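PDB 6U94: RND efflux system, outer membrane lipoprotein, NodT family from Burkholderia mallei, which probably serves as the outer membrane channel component of an RND efflux pump, as other outer membrane factors do, exporting compounds from the cell. Local coordinates for residues T173-L178 against R264-E269; Q60-A65 against S165-V170; F335-T340 against L353-V358; A295-G300 against L341-A346; D401-K406 against R428-A433. One frame throughout, in Å; residues are numbered along the deposited sequence.

Contact 1: residues T173-L178 against R264-E269; sequences TYLTLL and RALLAE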
# COMPACT_ATOMS: atom_id res chain seq x y z
N THR A 173 -3.00 8.25 -0.19
CA THR A 173 -3.52 9.25 0.74
C THR A 173 -5.01 9.48 0.55
O THR A 173 -5.75 9.62 1.53
CB THR A 173 -2.75 10.56 0.59
OG1 THR A 173 -1.36 10.32 0.81
CG2 THR A 173 -3.23 11.59 1.59
N TYR A 174 -5.47 9.53 -0.71
CA TYR A 174 -6.90 9.71 -0.96
C TYR A 174 -7.68 8.45 -0.59
O TYR A 174 -8.80 8.54 -0.08
CB TYR A 174 -7.13 10.08 -2.42
CG TYR A 174 -8.59 10.25 -2.80
CD1 TYR A 174 -9.33 11.32 -2.33
CD2 TYR A 174 -9.21 9.34 -3.65
CE1 TYR A 174 -10.66 11.48 -2.68
CE2 TYR A 174 -10.54 9.49 -4.01
CZ TYR A 174 -11.26 10.56 -3.52
OH TYR A 174 -12.58 10.71 -3.87
N LEU A 175 -7.10 7.28 -0.84
CA LEU A 175 -7.74 6.04 -0.40
C LEU A 175 -7.80 5.97 1.12
O LEU A 175 -8.83 5.60 1.69
CB LEU A 175 -7.00 4.83 -0.98
CG LEU A 175 -7.20 4.62 -2.48
CD1 LEU A 175 -6.39 3.44 -2.98
CD2 LEU A 175 -8.67 4.43 -2.79
N THR A 176 -6.69 6.32 1.78
CA THR A 176 -6.70 6.38 3.24
C THR A 176 -7.73 7.38 3.75
O THR A 176 -8.37 7.15 4.78
CB THR A 176 -5.30 6.74 3.76
OG1 THR A 176 -4.38 5.69 3.43
CG2 THR A 176 -5.31 6.95 5.26
N LEU A 177 -7.92 8.49 3.03
CA LEU A 177 -8.96 9.44 3.40
C LEU A 177 -10.34 8.79 3.37
O LEU A 177 -11.11 8.89 4.34
CB LEU A 177 -8.92 10.65 2.46
CG LEU A 177 -10.03 11.69 2.66
CD1 LEU A 177 -9.95 12.30 4.05
CD2 LEU A 177 -9.94 12.77 1.59
N LEU A 178 -10.67 8.12 2.27
CA LEU A 178 -11.98 7.47 2.16
C LEU A 178 -12.15 6.37 3.20
O LEU A 178 -13.27 6.11 3.65
CB LEU A 178 -12.16 6.92 0.75
CG LEU A 178 -12.03 7.95 -0.37
CD1 LEU A 178 -12.34 7.32 -1.72
CD2 LEU A 178 -12.94 9.14 -0.11
N ARG A 264 -17.37 0.36 -3.90
CA ARG A 264 -17.08 0.89 -5.23
C ARG A 264 -15.60 0.73 -5.56
O ARG A 264 -14.73 0.78 -4.68
CB ARG A 264 -17.50 2.35 -5.32
CG ARG A 264 -16.78 3.29 -4.36
CD ARG A 264 -17.45 4.65 -4.34
NE ARG A 264 -16.59 5.70 -3.81
CZ ARG A 264 -15.75 6.41 -4.56
NH1 ARG A 264 -15.66 6.18 -5.86
NH2 ARG A 264 -15.00 7.35 -4.00
N ALA A 265 -15.32 0.53 -6.84
CA ALA A 265 -13.96 0.26 -7.30
C ALA A 265 -13.28 1.56 -7.71
O ALA A 265 -13.78 2.29 -8.58
CB ALA A 265 -13.98 -0.72 -8.48
N LEU A 266 -12.15 1.86 -7.07
CA LEU A 266 -11.33 3.00 -7.44
C LEU A 266 -10.04 2.62 -8.16
O LEU A 266 -9.58 3.38 -9.01
CB LEU A 266 -10.97 3.83 -6.20
CG LEU A 266 -12.13 4.55 -5.50
CD1 LEU A 266 -12.72 3.69 -4.40
CD2 LEU A 266 -11.67 5.89 -4.96
N LEU A 267 -9.47 1.46 -7.84
CA LEU A 267 -8.32 0.93 -8.55
C LEU A 267 -8.77 -0.14 -9.53
O LEU A 267 -9.73 -0.87 -9.29
CB LEU A 267 -7.30 0.33 -7.57
CG LEU A 267 -6.79 1.22 -6.44
CD1 LEU A 267 -5.67 0.52 -5.68
CD2 LEU A 267 -6.32 2.55 -6.99
N ALA A 268 -8.07 -0.21 -10.66
CA ALA A 268 -8.29 -1.29 -11.61
C ALA A 268 -7.47 -2.51 -11.21
O ALA A 268 -6.37 -2.38 -10.66
CB ALA A 268 -7.94 -0.85 -13.03
N GLU A 269 -8.01 -3.69 -11.49
CA GLU A 269 -7.30 -4.92 -11.19
C GLU A 269 -6.15 -5.12 -12.16
O GLU A 269 -6.21 -4.73 -13.33
CB GLU A 269 -8.26 -6.11 -11.24
CG GLU A 269 -7.66 -7.42 -10.74
CD GLU A 269 -7.04 -7.28 -9.36
OE1 GLU A 269 -5.81 -7.06 -9.28
OE2 GLU A 269 -7.79 -7.40 -8.37
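Leu266 drives its CD2 methyl into a patch of Tyr174, Leu175 and Leu178 on helix 156-203, and this is the tight part of the contact. Leu178 meets it tip to tip, CD1 to Leu266 CD2 at 3.6 Å, while the Tyr174 side chain stands at about a right angle to it, with CE2 3.9 Å from the same methyl. Leu175 slides past Leu266 in the opposite direction, CD2 to CD2 4.0 Å. Its other branch turns to Leu267, CD1 to CD1 4.0 Å. The Arg264 end is polar and partly exposed, without a hydrogen bond to the helix segment. Arg264 CG sits flanked by the backbone N and C (chi1 62°), and from there the extended chain brings the guanidinium across Leu178 at about a right angle, NH2 3.5 Å from Leu178 CD1. Tyr174 OH sits near the guanidinium plane, 4.1 Å from NH2, too far to bond, and this buried hydroxyl has no partner in the model. The charge is paired instead with Asp55 through NH1, while Leu266 CD1 covers the centre of one guanidinium face. An irregular segment thus lies against a long helix, leucine against leucine, in the helical body of an outer membrane efflux protein.

Contact 2: residues Q60-A65 against S165-V170; sequences QLVALA and SLVAEV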
# COMPACT_ATOMS: atom_id res chain seq x y z
N GLN A 60 -8.12 13.12 -11.00
CA GLN A 60 -7.97 14.57 -10.97
C GLN A 60 -6.87 14.99 -10.01
O GLN A 60 -6.07 15.89 -10.31
CB GLN A 60 -9.29 15.23 -10.60
CG GLN A 60 -9.23 16.74 -10.48
CD GLN A 60 -10.57 17.36 -10.15
OE1 GLN A 60 -11.57 16.65 -9.97
NE2 GLN A 60 -10.62 18.68 -10.08
N LEU A 61 -6.80 14.35 -8.84
CA LEU A 61 -5.80 14.72 -7.84
C LEU A 61 -4.39 14.43 -8.34
O LEU A 61 -3.47 15.24 -8.15
CB LEU A 61 -6.07 13.97 -6.53
CG LEU A 61 -7.38 14.35 -5.84
CD1 LEU A 61 -7.85 13.22 -4.94
CD2 LEU A 61 -7.20 15.64 -5.05
N VAL A 62 -4.19 13.27 -8.98
CA VAL A 62 -2.87 12.91 -9.49
C VAL A 62 -2.43 13.88 -10.58
O VAL A 62 -1.26 14.30 -10.62
CB VAL A 62 -2.87 11.45 -9.98
CG1 VAL A 62 -1.61 11.15 -10.77
CG2 VAL A 62 -3.00 10.51 -8.80
N ALA A 63 -3.35 14.26 -11.47
CA ALA A 63 -3.00 15.18 -12.54
C ALA A 63 -2.57 16.53 -11.98
O ALA A 63 -1.64 17.16 -12.51
CB ALA A 63 -4.19 15.35 -13.49
N LEU A 64 -3.22 16.99 -10.91
CA LEU A 64 -2.83 18.26 -10.30
C LEU A 64 -1.48 18.15 -9.62
O LEU A 64 -0.68 19.09 -9.65
CB LEU A 64 -3.90 18.73 -9.32
CG LEU A 64 -5.31 18.95 -9.87
CD1 LEU A 64 -6.19 19.66 -8.84
CD2 LEU A 64 -5.28 19.72 -11.18
N ALA A 65 -1.21 17.00 -8.99
CA ALA A 65 0.09 16.80 -8.36
C ALA A 65 1.21 16.78 -9.40
O ALA A 65 2.30 17.32 -9.16
CB ALA A 65 0.09 15.50 -7.56
N SER A 165 6.65 7.70 -7.14
CA SER A 165 6.35 7.93 -5.73
C SER A 165 5.20 8.91 -5.56
O SER A 165 4.29 8.68 -4.75
CB SER A 165 7.59 8.45 -5.00
OG SER A 165 8.69 7.57 -5.14
N LEU A 166 5.22 10.01 -6.32
CA LEU A 166 4.19 11.03 -6.17
C LEU A 166 2.82 10.50 -6.57
O LEU A 166 1.83 10.71 -5.86
CB LEU A 166 4.56 12.26 -7.01
CG LEU A 166 3.66 13.49 -6.89
CD1 LEU A 166 3.59 13.96 -5.45
CD2 LEU A 166 4.17 14.61 -7.79
N VAL A 167 2.74 9.81 -7.72
CA VAL A 167 1.48 9.23 -8.16
C VAL A 167 0.94 8.27 -7.11
O VAL A 167 -0.24 8.31 -6.76
CB VAL A 167 1.66 8.53 -9.52
CG1 VAL A 167 0.48 7.62 -9.82
CG2 VAL A 167 1.83 9.56 -10.63
N ALA A 168 1.81 7.41 -6.59
CA ALA A 168 1.37 6.40 -5.63
C ALA A 168 0.99 7.03 -4.30
O ALA A 168 0.00 6.62 -3.67
CB ALA A 168 2.47 5.36 -5.43
N GLU A 169 1.75 8.03 -3.85
CA GLU A 169 1.47 8.63 -2.55
C GLU A 169 0.17 9.43 -2.57
O GLU A 169 -0.54 9.48 -1.56
CB GLU A 169 2.63 9.52 -2.12
CG GLU A 169 2.71 9.73 -0.61
CD GLU A 169 2.97 8.43 0.14
OE1 GLU A 169 3.98 7.76 -0.16
OE2 GLU A 169 2.16 8.08 1.03
N VAL A 170 -0.17 10.04 -3.71
CA VAL A 170 -1.46 10.71 -3.83
C VAL A 170 -2.59 9.69 -3.75
O VAL A 170 -3.62 9.93 -3.10
CB VAL A 170 -1.52 11.52 -5.14
CG1 VAL A 170 -2.93 12.04 -5.38
CG2 VAL A 170 -0.53 12.67 -5.10
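Two roughly antiparallel helices of the efflux-protein bundle meet here, the short helix 56-67 against the long helix 156-203; the axes of the two segments come within 9.4 Å at 144°. Val170 and Val62 carry the largest shares of the packing. Val170 CG1 points between Leu61 and Val62, 3.9 Å from Leu61 CB and 3.7 Å from Val62 CG2, while its CG2 rests on Ala65 CB at 3.8 Å. With CG1 anti to the backbone N (chi1 171°), Val170 spreads its two methyls over three residues of the facing helix. One turn earlier, Val167 CG2 meets Val62 CG1 at 3.8 Å, and here the backbones come nearest, CA to CA 5.9 Å. Val62 therefore works with both branches, one on each valine. Small Ala65 lets Leu166 close in: Leu166 CD2 lies 3.6 Å from Ala65 O, and Leu166 CG 4.2 Å from Ala65 CB. That carbonyl oxygen is also bonded to Arg70, so the methyl does not leave it without a polar partner. Leu246 of helix 211-247 covers Leu166 and Val170, and Trp49 and Leu53 cover Val62. Every touching residue is buried and apolar, as in the core of an antiparallel helical bundle.

Contact 3: residues F335-T340 against L353-V358; sequences FVPQLT and LDLATV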
# COMPACT_ATOMS: atom_id res chain seq x y z
N PHE A 335 16.21 -19.13 -10.52
CA PHE A 335 16.59 -18.71 -11.87
C PHE A 335 18.02 -19.14 -12.16
O PHE A 335 18.91 -18.99 -11.32
CB PHE A 335 16.45 -17.20 -12.01
CG PHE A 335 16.93 -16.67 -13.34
CD1 PHE A 335 16.21 -16.92 -14.50
CD2 PHE A 335 18.09 -15.92 -13.42
CE1 PHE A 335 16.65 -16.45 -15.72
CE2 PHE A 335 18.54 -15.44 -14.64
CZ PHE A 335 17.82 -15.70 -15.79
N VAL A 336 18.24 -19.70 -13.34
CA VAL A 336 19.57 -20.18 -13.73
C VAL A 336 20.20 -19.20 -14.72
O VAL A 336 19.82 -19.17 -15.90
CB VAL A 336 19.49 -21.59 -14.33
CG1 VAL A 336 20.89 -22.06 -14.76
CG2 VAL A 336 18.88 -22.56 -13.32
N PRO A 337 21.14 -18.37 -14.28
CA PRO A 337 21.89 -17.55 -15.24
C PRO A 337 22.82 -18.40 -16.09
O PRO A 337 23.44 -19.35 -15.61
CB PRO A 337 22.66 -16.57 -14.35
CG PRO A 337 22.76 -17.26 -13.03
CD PRO A 337 21.50 -18.06 -12.89
N GLN A 338 22.90 -18.05 -17.37
CA GLN A 338 23.78 -18.72 -18.32
C GLN A 338 24.36 -17.69 -19.28
O GLN A 338 23.65 -16.77 -19.71
CB GLN A 338 23.04 -19.81 -19.09
CG GLN A 338 23.93 -20.64 -20.01
CD GLN A 338 23.13 -21.53 -20.95
OE1 GLN A 338 22.13 -21.11 -21.52
NE2 GLN A 338 23.58 -22.77 -21.11
N LEU A 339 25.63 -17.85 -19.63
CA LEU A 339 26.31 -16.93 -20.53
C LEU A 339 26.31 -17.51 -21.94
O LEU A 339 26.98 -18.52 -22.21
CB LEU A 339 27.73 -16.66 -20.04
CG LEU A 339 27.83 -15.95 -18.69
CD1 LEU A 339 29.27 -15.84 -18.25
CD2 LEU A 339 27.19 -14.57 -18.76
N THR A 340 25.54 -16.89 -22.83
CA THR A 340 25.53 -17.23 -24.24
C THR A 340 25.97 -16.09 -25.14
O THR A 340 26.38 -16.34 -26.28
CB THR A 340 24.12 -17.67 -24.68
OG1 THR A 340 23.24 -16.55 -24.62
CG2 THR A 340 23.60 -18.77 -23.76
N LEU A 353 32.59 -16.19 -20.98
CA LEU A 353 31.66 -17.30 -20.86
C LEU A 353 31.74 -17.99 -19.50
O LEU A 353 31.15 -19.06 -19.32
CB LEU A 353 31.89 -18.31 -21.98
CG LEU A 353 31.86 -17.74 -23.40
CD1 LEU A 353 31.87 -18.87 -24.42
CD2 LEU A 353 30.65 -16.83 -23.61
N ASP A 354 32.44 -17.40 -18.54
CA ASP A 354 32.54 -17.92 -17.18
C ASP A 354 31.80 -16.98 -16.25
O ASP A 354 32.17 -15.80 -16.13
CB ASP A 354 33.99 -18.08 -16.74
CG ASP A 354 34.12 -18.85 -15.44
OD1 ASP A 354 34.13 -20.10 -15.50
OD2 ASP A 354 34.20 -18.22 -14.37
N LEU A 355 30.74 -17.48 -15.60
CA LEU A 355 29.93 -16.64 -14.73
C LEU A 355 30.74 -16.07 -13.58
O LEU A 355 30.58 -14.89 -13.23
CB LEU A 355 28.74 -17.44 -14.20
CG LEU A 355 27.52 -17.53 -15.13
CD1 LEU A 355 26.59 -18.63 -14.67
CD2 LEU A 355 26.80 -16.19 -15.16
N ALA A 356 31.63 -16.87 -12.99
CA ALA A 356 32.38 -16.42 -11.83
C ALA A 356 33.24 -15.21 -12.15
O ALA A 356 33.33 -14.27 -11.35
CB ALA A 356 33.24 -17.57 -11.28
N THR A 357 33.88 -15.21 -13.32
CA THR A 357 34.76 -14.10 -13.68
C THR A 357 33.96 -12.86 -14.05
O THR A 357 34.37 -11.74 -13.75
CB THR A 357 35.69 -14.50 -14.83
OG1 THR A 357 34.92 -14.68 -16.03
CG2 THR A 357 36.40 -15.80 -14.51
N VAL A 358 32.81 -13.04 -14.70
CA VAL A 358 31.98 -11.90 -15.07
C VAL A 358 31.35 -11.27 -13.83
O VAL A 358 31.06 -10.07 -13.81
CB VAL A 358 30.91 -12.34 -16.10
CG1 VAL A 358 29.99 -11.19 -16.45
CG2 VAL A 358 31.59 -12.87 -17.36
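Leu353 comes first, and its backbone lies beside Leu339, CA to CA 5.4 Å; the Leu339 CD1 methyl reaches in to 3.5 Å from Leu353 C. The same methyl continues over the next peptide, where it is 3.4 Å from Asp354 C. Asp354 CB points away from the loop segment, and its carboxylate caps the helix that follows: OD2 accepts from Thr357 N at 3.2 Å through its anti lone pair, with an N-H...O angle of 146°. Leu355 opens the helix and supplies most of its side of the packing. Its CD2 meets Leu339 CG at 3.7 Å, the two leucines crossing obliquely, and its CD1 turns to the backbone of Pro337, 3.4 Å from Pro337 O. One turn on, Val358 CG2 closes the contact 3.9 Å from Leu339 CD1. Leu339 is thus inserted across the start of the helix, its chi1 of -64° aiming CD1 at the Asp354-Leu355 peptide, between the side chains of Leu355 and Val358. Phe306 of helix 299-306 adds a further apolar surface against Pro337 and Leu355. An extended loop packed over an aspartate N-cap and the first turn of helix 355-359 sums up this surface contact.

Contact 4: residues A295-G300 against L341-A346; sequences ANAQIG and LPIFNA. Unlike the reference sequence in segment 295-300: Gln298 (reference Asn).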
# COMPACT_ATOMS: atom_id res chain seq x y z
N ALA A 295 30.04 1.32 -19.04
CA ALA A 295 31.18 0.43 -18.86
C ALA A 295 31.43 -0.47 -20.06
O ALA A 295 32.16 -1.46 -19.93
CB ALA A 295 30.98 -0.42 -17.60
N ASN A 296 30.82 -0.16 -21.21
CA ASN A 296 31.03 -0.85 -22.49
C ASN A 296 30.45 -2.26 -22.52
O ASN A 296 30.86 -3.08 -23.35
CB ASN A 296 32.51 -0.90 -22.87
CG ASN A 296 32.85 0.06 -23.98
OD1 ASN A 296 31.98 0.45 -24.76
ND2 ASN A 296 34.12 0.45 -24.06
N ALA A 297 29.50 -2.58 -21.64
CA ALA A 297 28.87 -3.89 -21.71
C ALA A 297 27.73 -3.88 -22.72
O ALA A 297 27.16 -2.83 -23.04
CB ALA A 297 28.37 -4.32 -20.33
N GLN A 298 27.41 -5.06 -23.23
CA GLN A 298 26.25 -5.25 -24.09
C GLN A 298 25.04 -5.63 -23.22
O GLN A 298 25.04 -6.68 -22.57
CB GLN A 298 26.54 -6.31 -25.16
CG GLN A 298 25.39 -7.21 -25.57
CD GLN A 298 24.32 -6.55 -26.43
OE1 GLN A 298 24.02 -5.37 -26.29
NE2 GLN A 298 23.73 -7.34 -27.32
N ILE A 299 24.03 -4.76 -23.21
CA ILE A 299 22.89 -4.95 -22.32
C ILE A 299 22.08 -6.17 -22.74
O ILE A 299 21.57 -6.92 -21.89
CB ILE A 299 22.02 -3.68 -22.30
CG1 ILE A 299 22.82 -2.54 -21.72
CG2 ILE A 299 20.77 -3.89 -21.47
CD1 ILE A 299 23.32 -2.81 -20.33
N GLY A 300 21.95 -6.39 -24.04
CA GLY A 300 21.26 -7.58 -24.51
C GLY A 300 21.86 -8.86 -23.96
O GLY A 300 21.14 -9.75 -23.49
N LEU A 341 25.89 -14.86 -24.67
CA LEU A 341 26.41 -13.72 -25.38
C LEU A 341 27.48 -13.04 -24.54
O LEU A 341 27.31 -12.91 -23.32
CB LEU A 341 25.29 -12.72 -25.69
CG LEU A 341 24.32 -13.10 -26.80
CD1 LEU A 341 23.03 -12.32 -26.66
CD2 LEU A 341 24.99 -12.81 -28.13
N PRO A 342 28.59 -12.63 -25.14
CA PRO A 342 29.62 -11.93 -24.36
C PRO A 342 29.07 -10.62 -23.81
O PRO A 342 28.52 -9.79 -24.55
CB PRO A 342 30.73 -11.69 -25.39
CG PRO A 342 30.49 -12.71 -26.46
CD PRO A 342 29.00 -12.87 -26.53
N ILE A 343 29.21 -10.44 -22.50
CA ILE A 343 28.74 -9.20 -21.90
C ILE A 343 29.69 -8.06 -22.21
O ILE A 343 29.26 -6.92 -22.40
CB ILE A 343 28.53 -9.40 -20.39
CG1 ILE A 343 27.36 -10.36 -20.15
CG2 ILE A 343 28.29 -8.08 -19.69
CD1 ILE A 343 27.10 -10.68 -18.69
N PHE A 344 30.98 -8.34 -22.31
CA PHE A 344 31.99 -7.32 -22.56
C PHE A 344 32.64 -7.54 -23.92
O PHE A 344 32.92 -8.67 -24.32
CB PHE A 344 33.06 -7.33 -21.47
CG PHE A 344 32.53 -6.97 -20.12
CD1 PHE A 344 32.29 -5.65 -19.78
CD2 PHE A 344 32.27 -7.96 -19.18
CE1 PHE A 344 31.80 -5.32 -18.53
CE2 PHE A 344 31.79 -7.64 -17.93
CZ PHE A 344 31.55 -6.31 -17.60
N ASN A 345 32.88 -6.43 -24.63
CA ASN A 345 33.64 -6.50 -25.88
C ASN A 345 35.12 -6.77 -25.62
O ASN A 345 35.82 -7.20 -26.54
CB ASN A 345 33.46 -5.21 -26.67
CG ASN A 345 32.00 -4.85 -26.90
OD1 ASN A 345 31.38 -5.32 -27.85
ND2 ASN A 345 31.45 -4.03 -26.02
N ALA A 346 35.59 -6.53 -24.41
CA ALA A 346 36.99 -6.72 -24.05
C ALA A 346 37.18 -8.06 -23.34
O ALA A 346 36.22 -8.76 -23.00
CB ALA A 346 37.47 -5.57 -23.15
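Gln298 and Ile343 join two segments that run in opposite directions, the Gln298 N-H pointing at Ile343 O at 2.8 Å and 164°, in the carbonyl plane. The same oxygen also receives a CA-H contact from Ala297, CA to O 3.1 Å. Just before this, Asn296, with positive phi, ends helix 283-294 as the C-prime residue of a Schellman motif, its N returning to Ile293 O and that of Ala297 to Leu292 O. Ala297 CB touches two side chains, 3.8 Å from Ile343 CG2 and 4.0 Å from Phe344 CE1. The Phe344 ring turns its edge to Ala295 O, 4.1 Å from CE1, and the CG2 methyl of Ile343 lies over one face, toward its rim. On the solvent side Asn345 ND2 approaches Asn296 O at 2.9 Å, but the angle of 117° makes this bond weak. Gln298, where the reference sequence has Asn, is bent at chi2 (73°), bringing OE1 back to Gly300 N in a weak capping bond of 3.2 Å. Asn352 accepts from Phe344 N and donates to Ala346 O, holding the second segment at two points. The contact thus sits at the turn between helices 283-294 and 299-306, with Ile343 resting on Ala301 and Phe306, and Phe344 on Val364 of helix 362-415.

Contact 5: residues D401-K406 against R428-A433; sequences DLAETK and RQLFAA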
# COMPACT_ATOMS: atom_id res chain seq x y z
N ASP A 401 -20.80 -13.70 12.36
CA ASP A 401 -21.15 -14.46 13.55
C ASP A 401 -21.39 -13.55 14.75
O ASP A 401 -22.31 -13.79 15.54
CB ASP A 401 -20.06 -15.48 13.87
CG ASP A 401 -20.02 -16.63 12.88
OD1 ASP A 401 -21.09 -16.96 12.32
OD2 ASP A 401 -18.93 -17.19 12.65
N LEU A 402 -20.57 -12.51 14.91
CA LEU A 402 -20.74 -11.60 16.03
C LEU A 402 -22.05 -10.83 15.92
O LEU A 402 -22.71 -10.56 16.94
CB LEU A 402 -19.56 -10.62 16.11
CG LEU A 402 -18.19 -11.24 16.39
CD1 LEU A 402 -17.09 -10.23 16.14
CD2 LEU A 402 -18.12 -11.77 17.81
N ALA A 403 -22.46 -10.48 14.70
CA ALA A 403 -23.74 -9.81 14.51
C ALA A 403 -24.89 -10.69 14.98
O ALA A 403 -25.82 -10.22 15.64
CB ALA A 403 -23.92 -9.44 13.04
N GLU A 404 -24.85 -11.98 14.64
CA GLU A 404 -25.90 -12.90 15.07
C GLU A 404 -25.82 -13.16 16.57
O GLU A 404 -26.86 -13.26 17.24
CB GLU A 404 -25.80 -14.21 14.29
CG GLU A 404 -26.72 -15.32 14.78
CD GLU A 404 -28.19 -15.07 14.46
OE1 GLU A 404 -28.52 -14.03 13.84
OE2 GLU A 404 -29.03 -15.92 14.83
N THR A 405 -24.61 -13.27 17.11
CA THR A 405 -24.46 -13.45 18.55
C THR A 405 -25.08 -12.29 19.32
O THR A 405 -25.83 -12.50 20.28
CB THR A 405 -22.99 -13.61 18.92
OG1 THR A 405 -22.45 -14.75 18.26
CG2 THR A 405 -22.83 -13.78 20.43
N LYS A 406 -24.79 -11.06 18.89
CA LYS A 406 -25.40 -9.89 19.53
C LYS A 406 -26.92 -9.91 19.39
O LYS A 406 -27.63 -9.42 20.27
CB LYS A 406 -24.81 -8.61 18.95
CG LYS A 406 -25.37 -7.34 19.58
CD LYS A 406 -24.96 -6.10 18.81
CE LYS A 406 -25.89 -4.94 19.13
NZ LYS A 406 -27.29 -5.21 18.68
N ARG A 428 -19.08 -5.08 21.88
CA ARG A 428 -17.70 -4.60 21.93
C ARG A 428 -16.80 -5.37 20.97
O ARG A 428 -15.91 -4.79 20.34
CB ARG A 428 -17.19 -4.69 23.36
CG ARG A 428 -15.78 -5.24 23.51
CD ARG A 428 -15.43 -5.50 24.97
NE ARG A 428 -15.66 -6.88 25.36
CZ ARG A 428 -15.31 -7.39 26.54
NH1 ARG A 428 -14.71 -6.62 27.44
NH2 ARG A 428 -15.56 -8.66 26.82
N GLN A 429 -17.04 -6.68 20.83
CA GLN A 429 -16.28 -7.46 19.86
C GLN A 429 -16.72 -7.15 18.43
O GLN A 429 -15.89 -7.16 17.51
CB GLN A 429 -16.44 -8.96 20.13
CG GLN A 429 -15.74 -9.44 21.39
CD GLN A 429 -15.80 -10.94 21.53
OE1 GLN A 429 -16.06 -11.66 20.56
NE2 GLN A 429 -15.56 -11.44 22.74
N LEU A 430 -18.00 -6.87 18.23
CA LEU A 430 -18.49 -6.55 16.89
C LEU A 430 -17.91 -5.24 16.39
O LEU A 430 -17.42 -5.16 15.25
CB LEU A 430 -20.02 -6.51 16.89
CG LEU A 430 -20.70 -6.07 15.59
CD1 LEU A 430 -20.41 -7.04 14.47
CD2 LEU A 430 -22.20 -5.93 15.80
N PHE A 431 -17.95 -4.20 17.22
CA PHE A 431 -17.43 -2.90 16.82
C PHE A 431 -15.93 -2.95 16.57
O PHE A 431 -15.42 -2.27 15.67
CB PHE A 431 -17.77 -1.85 17.88
CG PHE A 431 -17.29 -0.47 17.55
CD1 PHE A 431 -17.54 0.08 16.30
CD2 PHE A 431 -16.60 0.28 18.48
CE1 PHE A 431 -17.10 1.36 15.99
CE2 PHE A 431 -16.16 1.56 18.18
CZ PHE A 431 -16.41 2.10 16.93
N ALA A 432 -15.20 -3.76 17.33
CA ALA A 432 -13.77 -3.91 17.08
C ALA A 432 -13.51 -4.62 15.76
O ALA A 432 -12.58 -4.27 15.02
CB ALA A 432 -13.10 -4.66 18.23
N ALA A 433 -14.34 -5.62 15.44
CA ALA A 433 -14.16 -6.35 14.20
C ALA A 433 -14.54 -5.52 12.98
O ALA A 433 -13.94 -5.68 11.91
CB ALA A 433 -14.97 -7.65 14.23
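Leu402 makes most of the contact from helix 362-415, reaching over Gln429, Leu430 and Ala433 of the antiparallel helix 421-454. Its CD1 lies 3.6 Å from Gln429 O and 3.8 Å from Ala433 CB, while CD2 meets the Gln429 amide oxygen, OE1, at 3.4 Å; the two side chains stand at about a right angle. A chi1 of -64°, which sets CG beside the backbone N, lets Leu402 aim both methyls across the interface and leaves its CB for Leu430 CD1, 4.0 Å away. Ala403, which is exposed, continues the contact, its backbone N 4.0 Å from the same Leu430 methyl. Thr405 takes no part across the interface; its OG1 bonds to Asp401 O of its own helix at 2.9 Å, so that this carbonyl oxygen takes both the hydroxyl and the amide of Thr405. Lys406 lends only its aliphatic part: CD passes Leu430 CD2 at 4.1 Å, and the chain then bends so that NZ pairs with Asp410. Leucine thus packs on both sides of a modest interface whose segment axes approach to 9.2 Å at 154°. On the same helix as Leu402, Ile399 extends the packing to Leu430 and Ala433, while Phe431 turns to Leu186, Ala187 and Thr190 of helix 156-203.

The five contacts fall into three places. Contacts 1 and 2 share helix 156-203, with centres about 13 Å apart, and join directly where Tyr174 CD1 meets Leu61 CD1 at 3.6 Å. Contacts 3 and 4 form a second pair at one end of the molecule, also about 13 Å between centres; Val358 CG1 touches Ile343 CD1 at 3.7 Å, and their segments alternate along the chain. Contact 5 lies well along the long helices, its centre about 26 Å from that of contact 1 and about 63 Å from that of contact 4, across the centre of the chain. Helix 362-415, which follows helix 355-359 of contact 3, spans that distance.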